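Local coordinates for Atu0111 protein (Agrobacterium tumefaciens, PDB 2FSQ), which is of unknown function but, as a member of the 2H clan built on an alpha/beta fold, possibly acts as a phosphoesterase-like enzyme, at residues N43-H48 with D165-R170; M85-G90 with P129-R134; L158-F163 with Y177-T182. One frame throughout, in Å; residues are numbered along the deposited sequence.

Interaction 1. Residues N43-H48 with D165-R170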
loop_
_atom_site.group_PDB
_atom_site.type_symbol
_atom_site.label_atom_id
_atom_site.label_comp_id
_atom_site.label_asym_id
_atom_site.label_seq_id
_atom_site.Cartn_x
_atom_site.Cartn_y
_atom_site.Cartn_z
ATOM N N ASN A 43 -4.226 -3.138 11.879
ATOM C CA ASN A 43 -3.025 -3.933 11.792
ATOM C C ASN A 43 -2.912 -4.504 10.376
ATOM O O ASN A 43 -3.852 -4.378 9.581
ATOM C CB ASN A 43 -2.975 -5.002 12.898
ATOM C CG ASN A 43 -4.198 -5.899 12.919
ATOM O OD1 ASN A 43 -4.624 -6.415 11.892
ATOM N ND2 ASN A 43 -4.735 -6.134 14.115
ATOM N N THR A 44 -1.751 -5.062 10.041
ATOM C CA THR A 44 -1.460 -5.380 8.648
ATOM C C THR A 44 -0.146 -6.136 8.553
ATOM O O THR A 44 0.648 -6.092 9.490
ATOM C CB THR A 44 -1.378 -4.081 7.808
ATOM O OG1 THR A 44 -1.173 -4.393 6.427
ATOM C CG2 THR A 44 -0.256 -3.178 8.276
ATOM N N VAL A 45 0.078 -6.816 7.427
ATOM C CA VAL A 45 1.385 -7.379 7.126
ATOM C C VAL A 45 1.982 -6.590 5.956
ATOM O O VAL A 45 1.399 -6.530 4.865
ATOM C CB VAL A 45 1.329 -8.860 6.752
ATOM C CG1 VAL A 45 2.764 -9.376 6.505
ATOM C CG2 VAL A 45 0.665 -9.664 7.872
ATOM N N VAL A 46 3.154 -5.995 6.190
ATOM C CA VAL A 46 3.779 -5.175 5.153
ATOM C C VAL A 46 5.275 -5.423 5.082
ATOM O O VAL A 46 5.856 -5.942 6.030
ATOM C CB VAL A 46 3.557 -3.639 5.404
ATOM C CG1 VAL A 46 2.123 -3.339 5.716
ATOM C CG2 VAL A 46 4.463 -3.099 6.505
ATOM N N CYS A 47 5.869 -5.028 3.956
ATOM C CA CYS A 47 7.326 -4.962 3.787
ATOM C C CYS A 47 7.732 -3.504 3.678
ATOM O O CYS A 47 7.380 -2.836 2.697
ATOM C CB CYS A 47 7.747 -5.668 2.498
ATOM S SG CYS A 47 7.444 -7.446 2.467
ATOM N N HIS A 48 8.469 -2.989 4.667
ATOM C CA HIS A 48 8.986 -1.632 4.569
ATOM C C HIS A 48 10.162 -1.599 3.583
ATOM O O HIS A 48 10.740 -2.637 3.268
ATOM C CB HIS A 48 9.483 -1.127 5.919
ATOM C CG HIS A 48 8.399 -0.653 6.840
ATOM N ND1 HIS A 48 7.775 -1.488 7.737
ATOM C CD2 HIS A 48 7.858 0.575 7.029
ATOM C CE1 HIS A 48 6.881 -0.802 8.433
ATOM N NE2 HIS A 48 6.912 0.454 8.025
ATOM N N ASP A 165 -5.317 -18.048 5.814
ATOM C CA ASP A 165 -5.609 -19.084 6.808
ATOM C C ASP A 165 -5.413 -18.582 8.235
ATOM O O ASP A 165 -6.237 -18.836 9.108
ATOM C CB ASP A 165 -4.742 -20.321 6.565
ATOM C CG ASP A 165 -5.141 -21.082 5.322
ATOM O OD1 ASP A 165 -6.292 -20.928 4.858
ATOM O OD2 ASP A 165 -4.291 -21.843 4.799
ATOM N N PHE A 166 -4.307 -17.883 8.483
ATOM C CA PHE A 166 -4.046 -17.338 9.822
ATOM C C PHE A 166 -4.980 -16.203 10.234
ATOM O O PHE A 166 -5.411 -16.108 11.379
ATOM C CB PHE A 166 -2.571 -16.915 9.948
ATOM C CG PHE A 166 -1.632 -18.077 10.177
ATOM C CD1 PHE A 166 -1.279 -18.928 9.135
ATOM C CD2 PHE A 166 -1.127 -18.329 11.446
ATOM C CE1 PHE A 166 -0.411 -19.998 9.345
ATOM C CE2 PHE A 166 -0.255 -19.403 11.663
ATOM C CZ PHE A 166 0.088 -20.236 10.622
ATOM N N PHE A 167 -5.296 -15.328 9.288
ATOM C CA PHE A 167 -6.153 -14.182 9.586
ATOM C C PHE A 167 -7.633 -14.553 9.622
ATOM O O PHE A 167 -8.423 -13.864 10.271
ATOM C CB PHE A 167 -5.881 -13.047 8.590
ATOM C CG PHE A 167 -4.697 -12.200 8.956
ATOM C CD1 PHE A 167 -4.887 -10.960 9.550
ATOM C CD2 PHE A 167 -3.385 -12.635 8.713
ATOM C CE1 PHE A 167 -3.803 -10.148 9.905
ATOM C CE2 PHE A 167 -2.292 -11.825 9.065
ATOM C CZ PHE A 167 -2.506 -10.585 9.663
ATOM N N GLY A 168 -7.989 -15.624 8.915
ATOM C CA GLY A 168 -9.348 -16.169 8.943
ATOM C C GLY A 168 -10.357 -15.407 8.104
ATOM O O GLY A 168 -11.555 -15.462 8.368
ATOM N N TYR A 169 -9.883 -14.726 7.063
ATOM C CA TYR A 169 -10.755 -14.119 6.063
ATOM C C TYR A 169 -9.963 -13.937 4.789
ATOM O O TYR A 169 -8.725 -14.042 4.786
ATOM C CB TYR A 169 -11.310 -12.751 6.517
ATOM C CG TYR A 169 -10.222 -11.740 6.838
ATOM C CD1 TYR A 169 -9.535 -11.062 5.822
ATOM C CD2 TYR A 169 -9.881 -11.459 8.146
ATOM C CE1 TYR A 169 -8.536 -10.136 6.125
ATOM C CE2 TYR A 169 -8.894 -10.548 8.451
ATOM C CZ TYR A 169 -8.232 -9.884 7.440
ATOM O OH TYR A 169 -7.255 -8.993 7.785
ATOM N N ARG A 170 -10.700 -13.690 3.705
ATOM C CA ARG A 170 -10.154 -13.309 2.395
ATOM C C ARG A 170 -11.004 -12.160 1.867
ATOM O O ARG A 170 -12.243 -12.191 1.970
ATOM C CB ARG A 170 -10.229 -14.471 1.388
ATOM C CG ARG A 170 -9.185 -15.559 1.566
ATOM C CD ARG A 170 -9.450 -16.770 0.667
ATOM N NE ARG A 170 -8.383 -17.768 0.769
ATOM C CZ ARG A 170 -7.753 -18.310 -0.269
ATOM N NH1 ARG A 170 -8.083 -17.981 -1.509
ATOM N NH2 ARG A 170 -6.796 -19.203 -0.064
#
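Val-45 and Phe-167 meet where the last turn of helix 150-167 approaches strand 42-48, and their methyl-to-ring contact is the tight part of this interface. Val-45 CG2 rests 3.8 Å from Phe-167 CZ and 3.9 Å from Phe-167 CE2, so a single methyl straddles the bond at the far end of the ring. The valine presents this branch because CG2 is anti to the carbonyl carbon, while CG1 lies anti to the backbone N (chi1 -178°). Contact thins toward Asn-43, whose OD1 approaches the ring edge near its plane, 4.3 Å from Phe-167 CE1. That amide is buried but engaged: ND2 bonds to Thr-115 OG1 and OD1 accepts from Val-91 N. Tyr-118 and Phe-88 also bring their rings against Phe-167. On the solvent side, Asp-165 and Arg-170 are exposed, and Gly-168 takes the chain out of the helix with positive phi. Tyr-169 then turns back inward; one face of its ring receives Phe-167 CB, 3.9 Å above the plane and displaced toward the rim, and its OH bonds to Gln-89 O. Phe-167 thus packs the C-terminal turn of helix 150-167 onto strand 42-48 of the four-stranded antiparallel sheet, a helix-on-sheet contact of this alpha-beta fold.

Interaction 2. Residues M85-G90 with P129-R134. With ACY (acetic acid), chain B.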
loop_
_atom_site.group_PDB
_atom_site.type_symbol
_atom_site.label_atom_id
_atom_site.label_comp_id
_atom_site.label_asym_id
_atom_site.label_seq_id
_atom_site.Cartn_x
_atom_site.Cartn_y
_atom_site.Cartn_z
HETATM N N MSE A 85 5.280 -1.954 1.001
HETATM C CA MSE A 85 4.356 -2.711 0.174
HETATM C C MSE A 85 3.547 -3.600 1.112
HETATM O O MSE A 85 4.104 -4.453 1.797
HETATM C CB MSE A 85 5.095 -3.603 -0.828
HETATM C CG MSE A 85 4.105 -4.333 -1.728
HETATM SE SE MSE A 85 5.014 -5.661 -2.867
HETATM C CE MSE A 85 5.057 -7.105 -1.567
ATOM N N THR A 86 2.226 -3.442 1.123
ATOM C CA THR A 86 1.376 -4.361 1.897
ATOM C C THR A 86 1.413 -5.752 1.253
ATOM O O THR A 86 1.369 -5.895 0.027
ATOM C CB THR A 86 -0.046 -3.813 1.963
ATOM O OG1 THR A 86 0.013 -2.543 2.615
ATOM C CG2 THR A 86 -0.993 -4.742 2.749
ATOM N N VAL A 87 1.577 -6.766 2.101
ATOM C CA VAL A 87 1.523 -8.155 1.647
ATOM C C VAL A 87 0.122 -8.717 1.900
ATOM O O VAL A 87 -0.448 -9.373 1.038
ATOM C CB VAL A 87 2.561 -9.017 2.376
ATOM C CG1 VAL A 87 2.488 -10.486 1.939
ATOM C CG2 VAL A 87 3.962 -8.460 2.104
ATOM N N PHE A 88 -0.439 -8.436 3.077
ATOM C CA PHE A 88 -1.798 -8.897 3.405
ATOM C C PHE A 88 -2.413 -7.924 4.389
ATOM O O PHE A 88 -1.849 -7.704 5.461
ATOM C CB PHE A 88 -1.748 -10.312 4.007
ATOM C CG PHE A 88 -3.101 -10.936 4.175
ATOM C CD1 PHE A 88 -3.656 -11.685 3.154
ATOM C CD2 PHE A 88 -3.820 -10.787 5.364
ATOM C CE1 PHE A 88 -4.907 -12.278 3.292
ATOM C CE2 PHE A 88 -5.088 -11.368 5.509
ATOM C CZ PHE A 88 -5.614 -12.131 4.491
ATOM N N GLN A 89 -3.541 -7.302 4.017
ATOM C CA GLN A 89 -4.205 -6.349 4.911
ATOM C C GLN A 89 -4.742 -7.057 6.135
ATOM O O GLN A 89 -5.407 -8.084 6.009
ATOM C CB GLN A 89 -5.407 -5.691 4.240
ATOM C CG GLN A 89 -5.082 -4.693 3.166
ATOM C CD GLN A 89 -6.324 -3.905 2.729
ATOM O OE1 GLN A 89 -7.322 -3.858 3.444
ATOM N NE2 GLN A 89 -6.260 -3.290 1.555
ATOM N N GLY A 90 -4.522 -6.460 7.306
ATOM C CA GLY A 90 -5.160 -6.922 8.541
ATOM C C GLY A 90 -6.489 -6.185 8.704
ATOM O O GLY A 90 -7.108 -5.748 7.732
ATOM N N PRO A 129 9.538 -19.214 1.229
ATOM C CA PRO A 129 10.665 -18.670 0.487
ATOM C C PRO A 129 10.591 -17.159 0.286
ATOM O O PRO A 129 9.495 -16.569 0.197
ATOM C CB PRO A 129 10.568 -19.387 -0.867
ATOM C CG PRO A 129 9.746 -20.612 -0.615
ATOM C CD PRO A 129 8.757 -20.172 0.420
ATOM N N ALA A 130 11.758 -16.542 0.180
ATOM C CA ALA A 130 11.837 -15.127 -0.138
ATOM C C ALA A 130 11.370 -14.879 -1.558
ATOM O O ALA A 130 11.423 -15.759 -2.425
ATOM C CB ALA A 130 13.272 -14.639 0.019
ATOM N N PHE A 131 10.895 -13.659 -1.783
ATOM C CA PHE A 131 10.463 -13.224 -3.101
ATOM C C PHE A 131 11.065 -11.862 -3.417
ATOM O O PHE A 131 11.409 -11.094 -2.512
ATOM C CB PHE A 131 8.930 -13.166 -3.180
ATOM C CG PHE A 131 8.285 -12.340 -2.083
ATOM C CD1 PHE A 131 8.122 -10.954 -2.216
ATOM C CD2 PHE A 131 7.827 -12.955 -0.918
ATOM C CE1 PHE A 131 7.501 -10.203 -1.191
ATOM C CE2 PHE A 131 7.212 -12.221 0.090
ATOM C CZ PHE A 131 7.060 -10.840 -0.044
ATOM N N ASN A 132 11.194 -11.590 -4.711
ATOM C CA ASN A 132 11.652 -10.314 -5.217
ATOM C C ASN A 132 10.540 -9.684 -6.039
ATOM O O ASN A 132 9.853 -10.388 -6.778
ATOM C CB ASN A 132 12.845 -10.552 -6.137
ATOM C CG ASN A 132 14.018 -11.155 -5.416
ATOM O OD1 ASN A 132 14.497 -10.596 -4.435
ATOM N ND2 ASN A 132 14.493 -12.302 -5.901
HETATM N N MSE A 133 10.354 -8.374 -5.885
HETATM C CA MSE A 133 9.320 -7.629 -6.597
HETATM C C MSE A 133 9.967 -6.553 -7.459
HETATM O O MSE A 133 11.086 -6.097 -7.158
HETATM C CB MSE A 133 8.341 -6.967 -5.608
HETATM C CG MSE A 133 7.773 -7.904 -4.544
HETATM SE SE MSE A 133 6.570 -9.261 -5.265
HETATM C CE MSE A 133 5.033 -8.179 -5.776
ATOM N N ARG A 134 9.274 -6.136 -8.508
ATOM C CA ARG A 134 9.735 -5.056 -9.396
ATOM C C ARG A 134 8.577 -4.115 -9.667
ATOM O O ARG A 134 7.400 -4.512 -9.592
ATOM C CB ARG A 134 10.305 -5.573 -10.723
ATOM C CG ARG A 134 9.331 -6.335 -11.552
ATOM C CD ARG A 134 10.078 -6.824 -12.770
ATOM N NE ARG A 134 9.332 -7.817 -13.526
ATOM C CZ ARG A 134 8.673 -7.530 -14.636
ATOM N NH1 ARG A 134 8.650 -6.276 -15.086
ATOM N NH2 ARG A 134 8.028 -8.487 -15.278
HETATM C C ACY B . -1.732 0.377 0.829
HETATM O O ACY B . -0.830 1.192 1.164
HETATM O OXT ACY B . -1.690 -0.860 1.064
HETATM C CH3 ACY B . -2.910 0.898 0.053
#
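Met-85, a selenomethionine, overlaps the side chain of Met-133, a second selenomethionine, the two chains crossing at about a right angle. The pair joins the edge strands of two antiparallel sheets, 84-92 and 133-139, in the alpha/beta fold of this 2H-clan protein. Met-85 SE lies 3.8 Å from Met-133 CE and 3.9 Å from Met-133 CG, so the selenium is held against two carbons of a chain that folds back through bends at chi2 and chi3. Met-85 itself runs extended as far as SE and bends only at its end (chi3 84°), which swings CE to 4.0 Å from Phe-131 CE1. The Phe-131 ring meets that methyl obliquely, while its CZ only grazes Val-87 CG2, at 4.5 Å. Trp-159 meets the same ring edge-to-face, while Phe-179 and Ile-181 add to the apolar surroundings of Met-85. At Val-87 and Phe-88, both opposite Val-45, a classic beta bulge interrupts the strand. Thr-86, which with His-84 fits the first H-x-T motif of the 2H pattern, takes no part in this packing: its OG1 donates to OXT of the bound acetic acid at 2.9 Å.

Interaction 3. Residues L158-F163 with Y177-T182. With ACY (acetic acid), chain B.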
loop_
_atom_site.group_PDB
_atom_site.type_symbol
_atom_site.label_atom_id
_atom_site.label_comp_id
_atom_site.label_asym_id
_atom_site.label_seq_id
_atom_site.Cartn_x
_atom_site.Cartn_y
_atom_site.Cartn_z
ATOM N N LEU A 158 1.622 -17.594 -2.407
ATOM C CA LEU A 158 1.645 -18.593 -1.328
ATOM C C LEU A 158 1.663 -17.917 0.041
ATOM O O LEU A 158 0.963 -18.345 0.952
ATOM C CB LEU A 158 2.828 -19.565 -1.479
ATOM C CG LEU A 158 3.092 -20.519 -0.311
ATOM C CD1 LEU A 158 1.913 -21.462 -0.086
ATOM C CD2 LEU A 158 4.359 -21.309 -0.580
ATOM N N TRP A 159 2.477 -16.878 0.201
ATOM C CA TRP A 159 2.438 -16.098 1.430
ATOM C C TRP A 159 1.022 -15.622 1.738
ATOM O O TRP A 159 0.554 -15.752 2.861
ATOM C CB TRP A 159 3.355 -14.883 1.323
ATOM C CG TRP A 159 4.826 -15.150 1.557
ATOM C CD1 TRP A 159 5.735 -15.646 0.656
ATOM C CD2 TRP A 159 5.555 -14.892 2.759
ATOM N NE1 TRP A 159 6.992 -15.716 1.236
ATOM C CE2 TRP A 159 6.904 -15.260 2.527
ATOM C CE3 TRP A 159 5.199 -14.398 4.017
ATOM C CZ2 TRP A 159 7.895 -15.124 3.506
ATOM C CZ3 TRP A 159 6.186 -14.256 4.992
ATOM C CH2 TRP A 159 7.516 -14.648 4.737
ATOM N N ARG A 160 0.347 -15.058 0.743
ATOM C CA ARG A 160 -0.987 -14.490 0.962
ATOM C C ARG A 160 -2.014 -15.559 1.270
ATOM O O ARG A 160 -2.849 -15.363 2.141
ATOM C CB ARG A 160 -1.414 -13.634 -0.232
ATOM C CG ARG A 160 -0.735 -12.271 -0.199
ATOM C CD ARG A 160 -1.011 -11.426 -1.440
ATOM N NE ARG A 160 -2.439 -11.413 -1.770
ATOM C CZ ARG A 160 -3.342 -10.638 -1.175
ATOM N NH1 ARG A 160 -2.984 -9.801 -0.201
ATOM N NH2 ARG A 160 -4.619 -10.731 -1.538
ATOM N N ASP A 161 -1.947 -16.689 0.578
ATOM C CA ASP A 161 -2.894 -17.767 0.867
ATOM C C ASP A 161 -2.681 -18.261 2.293
ATOM O O ASP A 161 -3.634 -18.589 3.011
ATOM C CB ASP A 161 -2.706 -18.938 -0.097
ATOM C CG ASP A 161 -3.258 -18.660 -1.485
ATOM O OD1 ASP A 161 -4.031 -17.685 -1.644
ATOM O OD2 ASP A 161 -2.901 -19.418 -2.424
ATOM N N THR A 162 -1.421 -18.322 2.711
ATOM C CA THR A 162 -1.127 -18.781 4.052
ATOM C C THR A 162 -1.622 -17.746 5.071
ATOM O O THR A 162 -2.232 -18.104 6.079
ATOM C CB THR A 162 0.390 -19.083 4.221
ATOM O OG1 THR A 162 0.823 -19.956 3.166
ATOM C CG2 THR A 162 0.689 -19.750 5.581
ATOM N N PHE A 163 -1.406 -16.458 4.798
ATOM C CA PHE A 163 -1.941 -15.435 5.683
ATOM C C PHE A 163 -3.452 -15.484 5.801
ATOM O O PHE A 163 -3.980 -15.234 6.883
ATOM C CB PHE A 163 -1.509 -14.030 5.264
ATOM C CG PHE A 163 -0.098 -13.674 5.691
ATOM C CD1 PHE A 163 0.310 -13.793 7.025
ATOM C CD2 PHE A 163 0.802 -13.189 4.766
ATOM C CE1 PHE A 163 1.617 -13.445 7.398
ATOM C CE2 PHE A 163 2.082 -12.836 5.119
ATOM C CZ PHE A 163 2.506 -12.976 6.429
ATOM N N TYR A 177 -5.232 -9.596 -6.414
ATOM C CA TYR A 177 -4.669 -8.484 -5.652
ATOM C C TYR A 177 -3.595 -7.714 -6.420
ATOM O O TYR A 177 -2.667 -8.324 -6.964
ATOM C CB TYR A 177 -4.110 -9.022 -4.317
ATOM C CG TYR A 177 -3.573 -7.927 -3.425
ATOM C CD1 TYR A 177 -4.429 -7.067 -2.749
ATOM C CD2 TYR A 177 -2.203 -7.730 -3.296
ATOM C CE1 TYR A 177 -3.947 -6.049 -1.962
ATOM C CE2 TYR A 177 -1.699 -6.698 -2.509
ATOM C CZ TYR A 177 -2.572 -5.851 -1.846
ATOM O OH TYR A 177 -2.089 -4.812 -1.066
ATOM N N GLU A 178 -3.706 -6.380 -6.432
ATOM C CA GLU A 178 -2.685 -5.537 -7.037
ATOM C C GLU A 178 -1.679 -5.050 -5.978
ATOM O O GLU A 178 -2.009 -4.240 -5.091
ATOM C CB GLU A 178 -3.346 -4.337 -7.731
ATOM C CG GLU A 178 -2.340 -3.423 -8.415
ATOM C CD GLU A 178 -3.006 -2.291 -9.154
ATOM O OE1 GLU A 178 -3.558 -1.392 -8.491
ATOM O OE2 GLU A 178 -2.959 -2.303 -10.397
ATOM N N PHE A 179 -0.460 -5.570 -6.066
ATOM C CA PHE A 179 0.604 -5.112 -5.193
ATOM C C PHE A 179 1.017 -3.697 -5.549
ATOM O O PHE A 179 1.085 -3.332 -6.718
ATOM C CB PHE A 179 1.813 -6.046 -5.274
ATOM C CG PHE A 179 1.552 -7.414 -4.727
ATOM C CD1 PHE A 179 1.641 -7.665 -3.360
ATOM C CD2 PHE A 179 1.216 -8.457 -5.582
ATOM C CE1 PHE A 179 1.396 -8.941 -2.865
ATOM C CE2 PHE A 179 0.974 -9.718 -5.083
ATOM C CZ PHE A 179 1.054 -9.962 -3.733
ATOM N N HIS A 180 1.340 -2.907 -4.535
ATOM C CA HIS A 180 1.690 -1.518 -4.782
ATOM C C HIS A 180 2.435 -0.929 -3.610
ATOM O O HIS A 180 2.381 -1.470 -2.494
ATOM C CB HIS A 180 0.434 -0.697 -5.063
ATOM C CG HIS A 180 -0.556 -0.732 -3.946
ATOM N ND1 HIS A 180 -1.384 -1.814 -3.721
ATOM C CD2 HIS A 180 -0.844 0.174 -2.979
ATOM C CE1 HIS A 180 -2.143 -1.571 -2.663
ATOM N NE2 HIS A 180 -1.844 -0.368 -2.202
ATOM N N ILE A 181 3.145 0.166 -3.868
ATOM C CA ILE A 181 3.630 1.026 -2.794
ATOM C C ILE A 181 2.904 2.365 -2.909
ATOM O O ILE A 181 2.947 3.029 -3.941
ATOM C CB ILE A 181 5.154 1.226 -2.878
ATOM C CG1 ILE A 181 5.835 -0.100 -2.532
ATOM C CG2 ILE A 181 5.598 2.340 -1.934
ATOM C CD1 ILE A 181 7.349 -0.086 -2.602
ATOM N N THR A 182 2.223 2.746 -1.842
ATOM C CA THR A 182 1.511 4.013 -1.817
ATOM C C THR A 182 2.497 5.153 -1.561
ATOM O O THR A 182 3.255 5.121 -0.599
ATOM C CB THR A 182 0.450 3.959 -0.717
ATOM O OG1 THR A 182 -0.515 2.961 -1.076
ATOM C CG2 THR A 182 -0.242 5.337 -0.536
HETATM C C ACY B . -1.732 0.377 0.829
HETATM O O ACY B . -0.830 1.192 1.164
HETATM O OXT ACY B . -1.690 -0.860 1.064
HETATM C CH3 ACY B . -2.910 0.898 0.053
#
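Just ahead of His-180 to Thr-182, which fits the second H-x-T motif of the 2H pattern, Arg-160 of helix 150-167 makes an off-centre cation-pi stack on Tyr-177. The guanidinium and the phenol ring are nearly parallel, their planes 13° apart. Contact is shifted toward the root of the tyrosine: Arg-160 CZ sits 3.5 Å from Tyr-177 CG, and NH2 reaches 3.3 Å from Tyr-177 CB, whereas NH1 lies over the ring. The extended start of the chain (chi2 174°) carries Arg-160 CD to 3.4 Å from Phe-179 CZ; the bend that follows at chi3 then turns the guanidinium onto Tyr-177. Against Phe-179 the guanidinium stands almost perpendicular. Tyr-177 CD2 in turn lies over the centre of the Phe-179 ring, 3.7 Å above its plane, so the three side chains support one another. Two backbone carbonyls fix the rotation of the arginine, NH1 bonding to Val-87 O and NH2 to His-174 O; the flat charged group is thus held by hydrogen bonds as well as by its stack. Next after Phe-179, His-180 ND1 donates to Glu-178 O at 2.9 Å, almost straight at 162° and within the imidazole plane, which fixes the ring's orientation. Beyond it, Thr-182 OG1 donates to atom O of the acetic acid, 2.9 Å away.

Overall arrangement
The three contacts adjoin one another. Interactions 2 and 3 have centres about 5 Å apart, with the centre of interaction 1 about 11 Å from the former and 9 Å from the latter. Interaction 2 closes before interaction 3 opens, and both its segments fall between those of interaction 1, whereas interactions 1 and 3 alternate along the chain. Strands 42-48 and 84-92 are neighbours in the four-stranded sheet; strands 133-139 and 179-182 are the two outer strands of the three-stranded sheet, and helix 150-167 serves interactions 1 and 3. One acetic acid, probably from the crystallisation liquor, is hydrogen-bonded to Thr-86 and Thr-182, a placement between two H-x-T sequences that is consistent with the active site of 2H-clan relatives.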